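Local coordinates for hypothetical protein Atu2144 (Agrobacterium tumefaciens, PDB 2ODF) that is of unknown function but belongs to the N-formylglutamate amidohydrolase family and is probably a zinc-dependent hydrolase related to zinc exopeptidases, at residues E166-I171 against E225-L230. Numbering follows the deposited sequence.
Sequences EVEIGI and EIRNDL
Antiparallel strand pairing joins Ile169-Gly170 to Glu225-Ile226 in the mixed sheet of an N-formylglutamate amidohydrolase-like fold, where strand 220-227 runs between strands 149-156 and 169-172. Gly170 and Glu225 form a hydrogen-bonded pair: Gly170 N donates to Glu225 O (2.9 Å), and Glu225 N returns an almost straight bond to Gly170 O (N-H...O 178°). Glu225 O also receives a CA-H...O contact from Ile169 CA at 3.2 Å. Ile169 and Ile226, the neighbouring non-hydrogen-bonded pair, lie side by side on one face, Ile169 CD1 meeting Ile226 CG1. Past them Arg227 N donates to Glu168 O, just before the chain enters the 3-10 segment 228-230. With CG swung away from the backbone N (chi1 -157°) and a bend at chi3, Arg227 lays one guanidinium face against Glu168 CG, 3.6 Å from NH1. Asp229 grips the guanidinium side-on, OD1 to NE and OD2 to NH2, each through a syn lone pair, which should hold the guanidinium against rotation. Glu168 OE1 is taken by Thr193 N; OE2 lies well out of the guanidinium plane, a long 3.9 Å from Arg227 NH2, a salt bridge of charge alone. A water receives a bond from Arg227 NH1 and donates to Glu168 OE2 at 2.8 Å.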
loop_
_atom_site.group_PDB
_atom_site.type_symbol
_atom_site.label_atom_id
_atom_site.label_comp_id
_atom_site.label_asym_id
_atom_site.label_seq_id
_atom_site.Cartn_x
_atom_site.Cartn_y
_atom_site.Cartn_z
ATOM N N GLU A 166 15.227 31.607 -7.103
ATOM C CA GLU A 166 15.468 32.701 -6.178
ATOM C C GLU A 166 14.597 32.551 -4.907
ATOM O O GLU A 166 14.898 33.165 -3.877
ATOM C CB GLU A 166 15.263 34.057 -6.874
ATOM C CG GLU A 166 16.354 34.366 -7.949
ATOM C CD GLU A 166 15.996 35.553 -8.838
ATOM O OE1 GLU A 166 15.373 36.526 -8.346
ATOM O OE2 GLU A 166 16.318 35.508 -10.045
ATOM N N VAL A 167 13.556 31.707 -4.962
ATOM C CA VAL A 167 12.737 31.426 -3.759
ATOM C C VAL A 167 13.598 30.723 -2.724
ATOM O O VAL A 167 14.411 29.837 -3.058
ATOM C CB VAL A 167 11.424 30.622 -4.041
ATOM C CG1 VAL A 167 11.706 29.253 -4.738
ATOM C CG2 VAL A 167 10.617 30.441 -2.762
ATOM N N GLU A 168 13.459 31.163 -1.470
ATOM C CA GLU A 168 14.309 30.676 -0.395
ATOM C C GLU A 168 13.519 29.783 0.556
ATOM O O GLU A 168 13.982 28.726 0.934
ATOM C CB GLU A 168 14.989 31.838 0.339
ATOM C CG GLU A 168 16.115 32.412 -0.481
ATOM C CD GLU A 168 16.728 33.696 0.125
ATOM O OE1 GLU A 168 15.977 34.519 0.657
ATOM O OE2 GLU A 168 17.972 33.855 0.030
ATOM N N ILE A 169 12.320 30.235 0.895
ATOM C CA ILE A 169 11.375 29.493 1.696
ATOM C C ILE A 169 10.070 29.449 0.911
ATOM O O ILE A 169 9.492 30.490 0.601
ATOM C CB ILE A 169 11.103 30.173 3.055
ATOM C CG1 ILE A 169 12.380 30.362 3.851
ATOM C CG2 ILE A 169 10.058 29.368 3.898
ATOM C CD1 ILE A 169 12.924 29.108 4.519
ATOM N N GLY A 170 9.583 28.231 0.633
ATOM C CA GLY A 170 8.229 28.037 0.160
ATOM C C GLY A 170 7.278 27.642 1.279
ATOM O O GLY A 170 7.610 26.800 2.130
ATOM N N ILE A 171 6.107 28.272 1.272
ATOM C CA ILE A 171 5.021 27.999 2.205
ATOM C C ILE A 171 3.955 27.268 1.369
ATOM O O ILE A 171 3.229 27.865 0.577
ATOM C CB ILE A 171 4.468 29.298 2.872
ATOM C CG1 ILE A 171 5.591 30.053 3.587
ATOM C CG2 ILE A 171 3.268 28.971 3.819
ATOM C CD1 ILE A 171 6.230 29.302 4.768
ATOM N N GLU A 225 9.199 24.337 2.546
ATOM C CA GLU A 225 10.305 24.071 1.645
ATOM C C GLU A 225 11.429 25.079 1.924
ATOM O O GLU A 225 11.180 26.278 1.974
ATOM C CB GLU A 225 9.825 24.250 0.209
ATOM C CG GLU A 225 9.123 23.061 -0.370
ATOM C CD GLU A 225 10.042 21.976 -0.823
ATOM O OE1 GLU A 225 11.207 21.923 -0.409
ATOM O OE2 GLU A 225 9.574 21.126 -1.589
ATOM N N ILE A 226 12.650 24.582 2.095
ATOM C CA ILE A 226 13.827 25.406 2.342
ATOM C C ILE A 226 14.855 25.122 1.265
ATOM O O ILE A 226 15.237 23.964 1.053
ATOM C CB ILE A 226 14.424 25.063 3.700
ATOM C CG1 ILE A 226 13.361 25.144 4.798
ATOM C CG2 ILE A 226 15.642 25.941 4.016
ATOM C CD1 ILE A 226 13.765 24.390 6.039
ATOM N N ARG A 227 15.357 26.152 0.587
ATOM C CA ARG A 227 16.379 25.923 -0.433
ATOM C C ARG A 227 17.638 25.363 0.246
ATOM O O ARG A 227 18.103 25.908 1.253
ATOM C CB ARG A 227 16.654 27.201 -1.228
ATOM C CG ARG A 227 17.251 26.955 -2.600
ATOM C CD ARG A 227 17.528 28.266 -3.325
ATOM N NE ARG A 227 18.555 29.044 -2.619
ATOM C CZ ARG A 227 18.698 30.371 -2.666
ATOM N NH1 ARG A 227 17.897 31.131 -3.389
ATOM N NH2 ARG A 227 19.670 30.933 -1.965
ATOM N N ASN A 228 18.198 24.265 -0.280
ATOM C CA ASN A 228 19.069 23.445 0.581
ATOM C C ASN A 228 20.421 24.087 0.908
ATOM O O ASN A 228 21.023 23.749 1.909
ATOM C CB ASN A 228 19.204 21.975 0.106
ATOM C CG ASN A 228 20.047 21.810 -1.134
ATOM O OD1 ASN A 228 21.071 22.478 -1.284
ATOM N ND2 ASN A 228 19.640 20.866 -2.037
ATOM N N ASP A 229 20.865 25.033 0.079
ATOM C CA ASP A 229 22.093 25.805 0.371
ATOM C C ASP A 229 22.019 26.645 1.642
ATOM O O ASP A 229 23.050 26.974 2.234
ATOM C CB ASP A 229 22.480 26.694 -0.826
ATOM C CG ASP A 229 21.430 27.719 -1.152
ATOM O OD1 ASP A 229 20.314 27.320 -1.505
ATOM O OD2 ASP A 229 21.725 28.932 -1.075
ATOM N N LEU A 230 20.805 26.946 2.092
ATOM C CA LEU A 230 20.594 27.746 3.281
ATOM C C LEU A 230 20.721 26.910 4.545
ATOM O O LEU A 230 20.759 27.438 5.649
ATOM C CB LEU A 230 19.212 28.405 3.228
ATOM C CG LEU A 230 18.949 29.373 2.080
ATOM C CD1 LEU A 230 17.443 29.715 2.018
ATOM C CD2 LEU A 230 19.815 30.627 2.211
HETATM O O HOH W 1 18.974 33.912 -2.562
#